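PDB 2ZUX: rhamnogalacturonan endolyase YesW from Bacillus subtilis, which cleaves the rhamnogalacturonan of plant cell-wall pectin within the chain, breaking rhamnosyl-galacturonic acid bonds by elimination. Local coordinates for residues 413-418 with 496-501; 434-437 with 443-446; 455-458 with 463-466; 474-477 with 482-485. All coordinates share one frame; numbering follows the deposited sequence.

Contact 1: residues 413-418 with 496-501; sequences VGRGMA and GTKATP. With RAM (alpha-L-rhamnopyranose), chain M; RAM (alpha-L-rhamnopyranose), chain N.
Arg415 reaches across to Thr497 and Lys498 with one guanidinium nitrogen, NH2, which donates to the backbone O of Thr497 at 2.9 Å. With an N-H...O angle of 119° this bond is weak. The carbonyl oxygen meets the edge of the guanidinium, and two waters lie in the same plane. Water 1 accepts from Arg415 NH2 and also bonds to Thr497 OG1. Water 2 accepts from Arg415 NH1 and donates to Lys498 O at 2.9 Å. NH1 is held further by Thr452 O, so the flat group is fixed by bonds at its rim.

Thr497 also faces the rhamnose of chain M. Its OG1, shared between water 1 and the sugar, sits between the backbone N and the carbonyl carbon (chi1 63°), where it accepts from the sugar's O3 at 2.8 Å, while Thr497 N donates to O4 at 3.0 Å in a nearly straight bond (165°). Lys498 bends at its second torsion and runs alongside the same sugar, its CE 3.7 Å from O3. Its ammonium end makes a cation-pi contact with Tyr558, which also binds rhamnose, and a long, weak ion pair with Asp364. Replacing Lys498 with an alanine would probably leave Tyr558 without its cation and open a gap beside rhamnose O3.

Lys498 NZ stands 4.3 Å from Arg415 NE, next to a bound sugar. Arg415 and Thr497 both belong to the substrate-binding site, and the two cations give it a basic patch, which would probably suit a polymer carrying galacturonate carboxylates.

Contact 2: residues 434-437 with 443-446; sequences GSLY and KIGS
Lys443 and Ile444 pack on Leu436 and Tyr437 at the outer edge of a beta-propeller blade, where strand 435-437 ends a three-stranded antiparallel sheet and the returning chain is tied to it by a single bridge, Tyr437 with Lys443. Backbone bonding between the two rests on Ile444 N, which donates to Leu436 O at 2.8 Å in an almost straight line (174°). The same oxygen receives a CA-H...O contact from Lys443.

Polar contacts centre on the lysine ammonium. It donates to Ser435 OG at 2.9 Å and to waters 3 and 4, three partners for its three protons. Water 3 donates hydrogen bonds to Gly434 O and Ser446 O, while water 4 accepts from Leu436 N and donates to Ile444 O, so solvent takes over where the two backbones diverge. The lysine chain stays extended until its last torsion (chi4 75°), whose bend turns NZ back to the serine.

Apolar packing lies deeper. Leu436 CD2 meets Ile444 CB at 4.1 Å, and the isoleucine also touches Tyr425 and Glu429 of a calcium site. The Tyr437 ring lies obliquely to Lys443, and Ile444 CD1 ends 3.7 Å from Tyr437 C.

Contact 3: residues 455-458 with 463-466; sequences GIWW and LREQ. With CA (calcium ion), chain F.
A calcium ion is bound in the turn of the beta hairpin formed by strands 454-456 and 465-468, and next to it Arg464 stacks on Trp457. The strands pair antiparallel. Ile456 and Glu465 form the hydrogen-bonded pair, with Ile456 N donating to Glu465 O at 2.8 Å and Glu465 N donating back to Ile456 O, while Gly455 and Gln466 form the adjoining non-hydrogen-bonded pair.

The Arg464 side chain, extended from CG to NE, runs across one face of the indole. CG lies over the five-membered ring in a CH-pi contact, and CZ is 3.6 Å from the centroid of the six-membered ring, a cation-pi contact with the planes 15° apart. Gly455 O lies over the other face of the guanidinium, 3.3 Å from NH2 but at too poor an angle to bond. The nitrogen instead makes a salt bridge with Glu513 and a hydrogen bond to Pro562 O, so the buried charge is probably balanced by Glu513.

Glu465 grips the calcium with both carboxylate oxygens, OE1 at 2.5 Å, and Leu463 O binds it at 2.3 Å. Water 5, Asp459 and Asp461 also coordinate it. Trp458 N donates to Glu465 OE1 at 2.9 Å, nearly along the C-O axis, and Lys474 bonds to OE2, so two second-shell groups help fix the carboxylate's rotation. Ligands at every second position from Asp459 to Glu465 recall the other aspartate-rich calcium loops of this enzyme, here closing an antiparallel hairpin of a propeller blade.

Contact 4: residues 474-477 with 482-485; sequences KWDY and SKNM
Lys474 and Lys483 form the hydrogen-bonded pair that holds the hairpin of strands 471-476 and 481-487 together. Lys474 N donates to Lys483 O at 2.8 Å (170°), and Lys483 N returns to Lys474 O at 2.9 Å. Packing is close on both faces next to this pair. On the lysine face Met485 CG touches Lys474 CB at 3.8 Å. On the other, Trp475 holds its indole out with CG anti to the backbone N (chi1 179°), and its CE3 edge meets Ser482 OG at 3.5 Å, in the ring plane. That hydroxyl bonds to Ser450 N, and the indole also covers Ile421, Pro449 and Gln466. With an alanine at Trp475, Ser482 OG and the side chains of Ile421 and Pro449 would probably lose their cover, leaving a gap.

The far end is looser and more exposed. Asp476 and Lys483 run alongside each other in the same direction; OD2 is 3.2 Å from CE but 4.1 Å from NZ, beyond a salt bridge, while OD1 accepts from Asn479 N. Lys474 is employed differently: besides reaching Glu465, its NZ makes salt bridges with Asp459 and Asp461, so its charge probably offsets the acidic shell around the calcium.

Overall arrangement
Contacts 3 and 4 share one four-stranded blade, their centres about 10 Å apart, and Glu465 OE2 meets Lys474 NZ at 2.8 Å between them, linking both to the calcium site. Contacts 1 and 2 reach the neighbouring sheet at its two outermost strands, centres about 18 Å apart and without touching. The sheets pack on each other where Met417 CE of contact 1 lies 3.4 Å from Gly455 N of contact 3, and where Leu436 CD2 of contact 2 lies 4.0 Å from Trp475 CZ2 of contact 4. Of the four, contact 1 holds the rhamnose and substrate-binding residues; the centres of contacts 3 and 4 lie about 15 and 18 Å from its own.

Contact 1: residues 413-418 with 496-501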
loop_
_atom_site.group_PDB
_atom_site.type_symbol
_atom_site.label_atom_id
_atom_site.label_comp_id
_atom_site.label_asym_id
_atom_site.label_seq_id
_atom_site.Cartn_x
_atom_site.Cartn_y
_atom_site.Cartn_z
ATOM N N VAL A 413 -9.634 -16.280 13.218
ATOM C CA VAL A 413 -10.383 -15.300 12.427
ATOM C C VAL A 413 -9.402 -14.708 11.429
ATOM O O VAL A 413 -8.587 -13.853 11.781
ATOM C CB VAL A 413 -11.027 -14.201 13.311
ATOM C CG1 VAL A 413 -11.818 -13.199 12.450
ATOM C CG2 VAL A 413 -11.939 -14.843 14.360
ATOM N N GLY A 414 -9.471 -15.172 10.185
ATOM C CA GLY A 414 -8.428 -14.872 9.205
ATOM C C GLY A 414 -8.578 -13.569 8.441
ATOM O O GLY A 414 -7.629 -13.136 7.790
ATOM N N ARG A 415 -9.762 -12.963 8.495
ATOM C CA ARG A 415 -10.042 -11.744 7.751
ATOM C C ARG A 415 -10.824 -10.775 8.616
ATOM O O ARG A 415 -11.649 -11.180 9.430
ATOM C CB ARG A 415 -10.865 -12.055 6.495
ATOM C CG ARG A 415 -10.230 -13.007 5.501
ATOM C CD ARG A 415 -9.000 -12.397 4.844
ATOM N NE ARG A 415 -8.609 -13.200 3.694
ATOM C CZ ARG A 415 -9.021 -12.988 2.451
ATOM N NH1 ARG A 415 -9.828 -11.974 2.164
ATOM N NH2 ARG A 415 -8.620 -13.806 1.483
ATOM N N GLY A 416 -10.569 -9.486 8.416
ATOM C CA GLY A 416 -11.370 -8.433 9.027
ATOM C C GLY A 416 -11.279 -7.189 8.185
ATOM O O GLY A 416 -10.234 -6.943 7.580
ATOM N N MET A 417 -12.367 -6.419 8.147
ATOM C CA MET A 417 -12.416 -5.190 7.361
ATOM C C MET A 417 -12.904 -4.011 8.184
ATOM O O MET A 417 -13.614 -4.186 9.170
ATOM C CB MET A 417 -13.325 -5.376 6.148
ATOM C CG MET A 417 -12.577 -5.541 4.840
ATOM S SD MET A 417 -11.727 -4.045 4.303
ATOM C CE MET A 417 -13.128 -2.977 3.948
ATOM N N ALA A 418 -12.515 -2.817 7.757
ATOM C CA ALA A 418 -13.001 -1.584 8.345
ATOM C C ALA A 418 -13.317 -0.628 7.209
ATOM O O ALA A 418 -12.463 -0.376 6.350
ATOM C CB ALA A 418 -11.952 -0.983 9.261
ATOM N N GLY A 496 -3.449 -15.962 -4.888
ATOM C CA GLY A 496 -4.304 -17.094 -4.550
ATOM C C GLY A 496 -5.551 -16.643 -3.821
ATOM O O GLY A 496 -6.265 -15.758 -4.280
ATOM N N THR A 497 -5.801 -17.240 -2.664
ATOM C CA THR A 497 -7.017 -16.935 -1.921
ATOM C C THR A 497 -7.054 -15.490 -1.412
ATOM O O THR A 497 -8.123 -14.972 -1.104
ATOM C CB THR A 497 -7.225 -17.894 -0.733
ATOM O OG1 THR A 497 -6.154 -17.747 0.206
ATOM C CG2 THR A 497 -7.301 -19.347 -1.214
ATOM N N LYS A 498 -5.896 -14.835 -1.324
ATOM C CA LYS A 498 -5.882 -13.430 -0.913
ATOM C C LYS A 498 -6.545 -12.520 -1.944
ATOM O O LYS A 498 -7.136 -11.499 -1.578
ATOM C CB LYS A 498 -4.464 -12.956 -0.596
ATOM C CG LYS A 498 -3.786 -13.737 0.527
ATOM C CD LYS A 498 -4.478 -13.548 1.888
ATOM C CE LYS A 498 -3.851 -14.443 2.931
ATOM N NZ LYS A 498 -4.533 -14.275 4.250
ATOM N N ALA A 499 -6.459 -12.893 -3.226
ATOM C CA ALA A 499 -7.190 -12.214 -4.309
ATOM C C ALA A 499 -7.032 -10.688 -4.267
ATOM O O ALA A 499 -8.014 -9.939 -4.251
ATOM C CB ALA A 499 -8.672 -12.630 -4.298
ATOM N N THR A 500 -5.775 -10.247 -4.270
ATOM C CA THR A 500 -5.449 -8.835 -4.159
ATOM C C THR A 500 -5.156 -8.205 -5.520
ATOM O O THR A 500 -4.621 -8.869 -6.411
ATOM C CB THR A 500 -4.226 -8.627 -3.239
ATOM O OG1 THR A 500 -3.124 -9.420 -3.710
ATOM C CG2 THR A 500 -4.563 -9.016 -1.801
ATOM N N PRO A 501 -5.467 -6.909 -5.674
ATOM C CA PRO A 501 -5.091 -6.243 -6.906
ATOM C C PRO A 501 -3.583 -6.003 -6.911
ATOM O O PRO A 501 -2.961 -5.949 -5.843
ATOM C CB PRO A 501 -5.837 -4.911 -6.814
ATOM C CG PRO A 501 -5.897 -4.630 -5.349
ATOM C CD PRO A 501 -6.121 -5.988 -4.721
HETATM C C1 RAM M . -0.051 -16.677 -0.537
HETATM C C2 RAM M . -1.153 -16.813 0.510
HETATM C C3 RAM M . -2.476 -17.248 -0.131
HETATM C C4 RAM M . -2.289 -18.503 -0.987
HETATM C C5 RAM M . -1.156 -18.282 -1.991
HETATM C C6 RAM M . -0.867 -19.568 -2.756
HETATM O O1 RAM M . -0.274 -15.533 -1.331
HETATM O O2 RAM M . -0.726 -17.765 1.463
HETATM O O3 RAM M . -3.462 -17.478 0.857
HETATM O O4 RAM M . -3.508 -18.833 -1.630
HETATM O O5 RAM M . 0.036 -17.844 -1.342
HETATM C C1 RAM N . -0.567 -18.217 -6.162
HETATM C C2 RAM N . 0.647 -17.271 -6.133
HETATM C C3 RAM N . 0.633 -16.218 -7.245
HETATM C C4 RAM N . -0.761 -15.621 -7.384
HETATM C C5 RAM N . -1.714 -16.753 -7.751
HETATM C C6 RAM N . -3.121 -16.239 -7.998
HETATM O O1 RAM N . -0.241 -19.398 -6.859
HETATM O O2 RAM N . 0.713 -16.643 -4.870
HETATM O O3 RAM N . 1.592 -15.215 -6.990
HETATM O O4 RAM N . -0.834 -14.539 -8.299
HETATM O O5 RAM N . -1.779 -17.676 -6.676
HETATM O O HOH W 1 -6.971 -16.213 2.752
HETATM O O HOH W 2 -9.834 -12.218 -0.665
#

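Contact 2: residues 434-437 with 443-446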
loop_
_atom_site.group_PDB
_atom_site.type_symbol
_atom_site.label_atom_id
_atom_site.label_comp_id
_atom_site.label_asym_id
_atom_site.label_seq_id
_atom_site.Cartn_x
_atom_site.Cartn_y
_atom_site.Cartn_z
ATOM N N GLY A 434 -18.085 -13.306 10.278
ATOM C CA GLY A 434 -19.493 -13.406 9.903
ATOM C C GLY A 434 -20.441 -12.397 10.530
ATOM O O GLY A 434 -21.654 -12.495 10.338
ATOM N N SER A 435 -19.900 -11.429 11.271
ATOM C CA SER A 435 -20.710 -10.354 11.855
ATOM C C SER A 435 -20.182 -8.968 11.500
ATOM O O SER A 435 -18.968 -8.765 11.383
ATOM C CB SER A 435 -20.786 -10.494 13.372
ATOM O OG SER A 435 -21.608 -11.591 13.734
ATOM N N LEU A 436 -21.120 -8.036 11.352
ATOM C CA LEU A 436 -20.859 -6.633 11.064
ATOM C C LEU A 436 -21.136 -5.816 12.323
ATOM O O LEU A 436 -22.152 -6.033 12.989
ATOM C CB LEU A 436 -21.778 -6.160 9.935
ATOM C CG LEU A 436 -21.704 -4.682 9.543
ATOM C CD1 LEU A 436 -20.320 -4.343 8.989
ATOM C CD2 LEU A 436 -22.797 -4.362 8.537
ATOM N N TYR A 437 -20.256 -4.871 12.637
ATOM C CA TYR A 437 -20.379 -4.067 13.847
ATOM C C TYR A 437 -20.192 -2.589 13.570
ATOM O O TYR A 437 -19.452 -2.199 12.657
ATOM C CB TYR A 437 -19.312 -4.464 14.869
ATOM C CG TYR A 437 -19.298 -5.917 15.261
ATOM C CD1 TYR A 437 -20.001 -6.363 16.380
ATOM C CD2 TYR A 437 -18.554 -6.841 14.532
ATOM C CE1 TYR A 437 -19.974 -7.699 16.751
ATOM C CE2 TYR A 437 -18.525 -8.177 14.883
ATOM C CZ TYR A 437 -19.231 -8.598 15.992
ATOM O OH TYR A 437 -19.192 -9.926 16.340
ATOM N N LYS A 443 -23.505 -4.939 17.105
ATOM C CA LYS A 443 -23.737 -5.780 15.938
ATOM C C LYS A 443 -24.879 -5.210 15.106
ATOM O O LYS A 443 -25.938 -4.864 15.643
ATOM C CB LYS A 443 -24.012 -7.229 16.339
ATOM C CG LYS A 443 -24.214 -8.150 15.138
ATOM C CD LYS A 443 -24.198 -9.621 15.531
ATOM C CE LYS A 443 -24.989 -10.465 14.536
ATOM N NZ LYS A 443 -24.280 -10.677 13.254
ATOM N N ILE A 444 -24.647 -5.093 13.805
ATOM C CA ILE A 444 -25.614 -4.533 12.871
ATOM C C ILE A 444 -26.222 -5.656 12.038
ATOM O O ILE A 444 -25.518 -6.325 11.274
ATOM C CB ILE A 444 -24.949 -3.513 11.917
ATOM C CG1 ILE A 444 -24.274 -2.385 12.707
ATOM C CG2 ILE A 444 -25.975 -2.974 10.898
ATOM C CD1 ILE A 444 -23.328 -1.531 11.868
ATOM N N GLY A 445 -27.527 -5.871 12.198
ATOM C CA GLY A 445 -28.236 -6.912 11.448
ATOM C C GLY A 445 -27.640 -8.291 11.655
ATOM O O GLY A 445 -27.119 -8.596 12.730
ATOM N N SER A 446 -27.705 -9.123 10.618
ATOM C CA SER A 446 -27.226 -10.502 10.718
ATOM C C SER A 446 -26.231 -10.892 9.624
ATOM O O SER A 446 -25.570 -11.924 9.726
ATOM C CB SER A 446 -28.406 -11.480 10.743
ATOM O OG SER A 446 -29.190 -11.351 9.578
HETATM O O HOH W 3 -24.139 -12.739 11.620
HETATM O O HOH W 4 -23.949 -8.765 11.270
#

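Contact 3: residues 455-458 with 463-466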
loop_
_atom_site.group_PDB
_atom_site.type_symbol
_atom_site.label_atom_id
_atom_site.label_comp_id
_atom_site.label_asym_id
_atom_site.label_seq_id
_atom_site.Cartn_x
_atom_site.Cartn_y
_atom_site.Cartn_z
ATOM N N GLY A 455 -11.233 -2.247 1.164
ATOM C CA GLY A 455 -12.219 -1.194 0.977
ATOM C C GLY A 455 -11.635 -0.221 -0.026
ATOM O O GLY A 455 -10.418 -0.006 -0.042
ATOM N N ILE A 456 -12.504 0.323 -0.882
ATOM C CA ILE A 456 -12.094 1.259 -1.925
ATOM C C ILE A 456 -13.114 2.386 -2.094
ATOM O O ILE A 456 -14.332 2.136 -2.093
ATOM C CB ILE A 456 -11.888 0.530 -3.278
ATOM C CG1 ILE A 456 -11.327 1.494 -4.317
ATOM C CG2 ILE A 456 -13.191 -0.144 -3.751
ATOM C CD1 ILE A 456 -10.958 0.843 -5.624
ATOM N N TRP A 457 -12.631 3.622 -2.241
ATOM C CA TRP A 457 -13.513 4.733 -2.616
ATOM C C TRP A 457 -13.628 4.751 -4.132
ATOM O O TRP A 457 -12.674 5.121 -4.821
ATOM C CB TRP A 457 -13.000 6.076 -2.078
ATOM C CG TRP A 457 -13.114 6.148 -0.578
ATOM C CD1 TRP A 457 -14.276 6.181 0.149
ATOM C CD2 TRP A 457 -12.041 6.165 0.374
ATOM N NE1 TRP A 457 -13.990 6.210 1.499
ATOM C CE2 TRP A 457 -12.628 6.197 1.663
ATOM C CE3 TRP A 457 -10.637 6.146 0.267
ATOM C CZ2 TRP A 457 -11.862 6.221 2.833
ATOM C CZ3 TRP A 457 -9.878 6.171 1.439
ATOM C CH2 TRP A 457 -10.498 6.200 2.703
ATOM N N TRP A 458 -14.788 4.332 -4.636
ATOM C CA TRP A 458 -14.981 4.145 -6.077
ATOM C C TRP A 458 -16.109 4.968 -6.682
ATOM O O TRP A 458 -15.939 5.552 -7.757
ATOM C CB TRP A 458 -15.202 2.661 -6.392
ATOM C CG TRP A 458 -15.326 2.390 -7.850
ATOM C CD1 TRP A 458 -16.462 2.060 -8.530
ATOM C CD2 TRP A 458 -14.276 2.442 -8.822
ATOM N NE1 TRP A 458 -16.178 1.881 -9.865
ATOM C CE2 TRP A 458 -14.845 2.118 -10.072
ATOM C CE3 TRP A 458 -12.903 2.716 -8.756
ATOM C CZ2 TRP A 458 -14.086 2.060 -11.250
ATOM C CZ3 TRP A 458 -12.154 2.666 -9.933
ATOM C CH2 TRP A 458 -12.751 2.339 -11.157
ATOM N N LEU A 463 -19.300 7.071 1.452
ATOM C CA LEU A 463 -19.176 5.703 1.962
ATOM C C LEU A 463 -18.073 4.998 1.182
ATOM O O LEU A 463 -17.732 5.414 0.065
ATOM C CB LEU A 463 -20.500 4.945 1.837
ATOM C CG LEU A 463 -21.697 5.539 2.589
ATOM C CD1 LEU A 463 -22.941 4.723 2.294
ATOM C CD2 LEU A 463 -21.439 5.590 4.096
ATOM N N ARG A 464 -17.508 3.942 1.757
ATOM C CA ARG A 464 -16.468 3.197 1.074
ATOM C C ARG A 464 -17.032 1.913 0.503
ATOM O O ARG A 464 -17.818 1.211 1.158
ATOM C CB ARG A 464 -15.281 2.934 2.003
ATOM C CG ARG A 464 -13.976 2.725 1.257
ATOM C CD ARG A 464 -12.771 2.756 2.163
ATOM N NE ARG A 464 -11.534 2.857 1.386
ATOM C CZ ARG A 464 -10.314 2.670 1.889
ATOM N NH1 ARG A 464 -10.158 2.360 3.173
ATOM N NH2 ARG A 464 -9.245 2.799 1.108
ATOM N N GLU A 465 -16.630 1.617 -0.730
ATOM C CA GLU A 465 -17.040 0.403 -1.419
ATOM C C GLU A 465 -16.067 -0.734 -1.068
ATOM O O GLU A 465 -15.133 -0.536 -0.286
ATOM C CB GLU A 465 -17.128 0.667 -2.927
ATOM C CG GLU A 465 -18.304 1.588 -3.340
ATOM C CD GLU A 465 -18.199 3.018 -2.800
ATOM O OE1 GLU A 465 -17.327 3.784 -3.265
ATOM O OE2 GLU A 465 -19.015 3.403 -1.918
ATOM N N GLN A 466 -16.305 -1.923 -1.607
ATOM C CA GLN A 466 -15.482 -3.089 -1.286
ATOM C C GLN A 466 -14.790 -3.596 -2.537
ATOM O O GLN A 466 -15.349 -3.528 -3.634
ATOM C CB GLN A 466 -16.326 -4.212 -0.678
ATOM C CG GLN A 466 -16.882 -3.910 0.716
ATOM C CD GLN A 466 -18.103 -2.987 0.666
ATOM O OE1 GLN A 466 -19.061 -3.256 -0.059
ATOM N NE2 GLN A 466 -18.041 -1.876 1.383
HETATM CA CA CA F . -18.394 5.763 -2.082
HETATM O O HOH W 5 -16.372 6.777 -3.051
#

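Contact 4: residues 474-477 with 482-485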
loop_
_atom_site.group_PDB
_atom_site.type_symbol
_atom_site.label_atom_id
_atom_site.label_comp_id
_atom_site.label_asym_id
_atom_site.label_seq_id
_atom_site.Cartn_x
_atom_site.Cartn_y
_atom_site.Cartn_z
ATOM N N LYS A 474 -20.704 -2.827 -3.749
ATOM C CA LYS A 474 -21.234 -1.852 -2.811
ATOM C C LYS A 474 -22.223 -2.524 -1.873
ATOM O O LYS A 474 -23.038 -3.354 -2.290
ATOM C CB LYS A 474 -21.892 -0.670 -3.524
ATOM C CG LYS A 474 -22.106 0.535 -2.594
ATOM C CD LYS A 474 -22.752 1.694 -3.296
ATOM C CE LYS A 474 -23.041 2.802 -2.313
ATOM N NZ LYS A 474 -21.808 3.498 -1.870
ATOM N N TRP A 475 -22.126 -2.168 -0.600
ATOM C CA TRP A 475 -23.013 -2.688 0.429
ATOM C C TRP A 475 -24.333 -1.934 0.445
ATOM O O TRP A 475 -24.368 -0.716 0.621
ATOM C CB TRP A 475 -22.322 -2.567 1.780
ATOM C CG TRP A 475 -23.085 -3.043 2.988
ATOM C CD1 TRP A 475 -23.528 -2.261 4.018
ATOM C CD2 TRP A 475 -23.451 -4.394 3.323
ATOM N NE1 TRP A 475 -24.138 -3.037 4.974
ATOM C CE2 TRP A 475 -24.113 -4.348 4.572
ATOM C CE3 TRP A 475 -23.291 -5.637 2.691
ATOM C CZ2 TRP A 475 -24.611 -5.491 5.202
ATOM C CZ3 TRP A 475 -23.794 -6.780 3.326
ATOM C CH2 TRP A 475 -24.440 -6.693 4.572
ATOM N N ASP A 476 -25.420 -2.676 0.249
ATOM C CA ASP A 476 -26.766 -2.137 0.385
ATOM C C ASP A 476 -27.097 -2.264 1.866
ATOM O O ASP A 476 -27.467 -3.343 2.336
ATOM C CB ASP A 476 -27.725 -2.946 -0.498
ATOM C CG ASP A 476 -29.187 -2.530 -0.351
ATOM O OD1 ASP A 476 -29.556 -1.857 0.632
ATOM O OD2 ASP A 476 -29.975 -2.910 -1.236
ATOM N N TYR A 477 -26.925 -1.169 2.607
ATOM C CA TYR A 477 -27.018 -1.215 4.070
ATOM C C TYR A 477 -28.447 -1.396 4.578
ATOM O O TYR A 477 -28.654 -1.968 5.646
ATOM C CB TYR A 477 -26.369 0.016 4.715
ATOM C CG TYR A 477 -27.017 1.331 4.339
ATOM C CD1 TYR A 477 -28.085 1.843 5.082
ATOM C CD2 TYR A 477 -26.554 2.072 3.252
ATOM C CE1 TYR A 477 -28.679 3.053 4.746
ATOM C CE2 TYR A 477 -27.147 3.280 2.905
ATOM C CZ TYR A 477 -28.211 3.762 3.654
ATOM O OH TYR A 477 -28.795 4.964 3.325
ATOM N N SER A 482 -24.577 -7.300 -0.378
ATOM C CA SER A 482 -23.613 -6.711 -1.307
ATOM C C SER A 482 -24.114 -6.823 -2.733
ATOM O O SER A 482 -24.758 -7.814 -3.097
ATOM C CB SER A 482 -22.269 -7.426 -1.202
ATOM O OG SER A 482 -21.686 -7.228 0.073
ATOM N N LYS A 483 -23.808 -5.811 -3.535
ATOM C CA LYS A 483 -24.174 -5.793 -4.949
ATOM C C LYS A 483 -22.959 -5.379 -5.764
ATOM O O LYS A 483 -22.209 -4.490 -5.358
ATOM C CB LYS A 483 -25.336 -4.825 -5.185
ATOM C CG LYS A 483 -26.633 -5.281 -4.522
ATOM C CD LYS A 483 -27.728 -4.242 -4.593
ATOM C CE LYS A 483 -28.891 -4.622 -3.674
ATOM N NZ LYS A 483 -29.482 -5.959 -3.987
ATOM N N ASN A 484 -22.761 -6.018 -6.913
ATOM C CA ASN A 484 -21.598 -5.722 -7.737
ATOM C C ASN A 484 -21.718 -4.393 -8.477
ATOM O O ASN A 484 -22.781 -4.079 -9.024
ATOM C CB ASN A 484 -21.343 -6.854 -8.733
ATOM C CG ASN A 484 -20.021 -6.704 -9.447
ATOM O OD1 ASN A 484 -18.959 -6.673 -8.826
ATOM N ND2 ASN A 484 -20.075 -6.612 -10.760
ATOM N N MET A 485 -20.624 -3.627 -8.492
ATOM C CA MET A 485 -20.542 -2.349 -9.207
ATOM C C MET A 485 -19.662 -2.463 -10.445
ATOM O O MET A 485 -19.930 -1.840 -11.471
ATOM C CB MET A 485 -19.946 -1.266 -8.313
ATOM C CG MET A 485 -20.850 -0.757 -7.228
ATOM S SD MET A 485 -20.337 0.905 -6.751
ATOM C CE MET A 485 -21.188 1.893 -7.978
#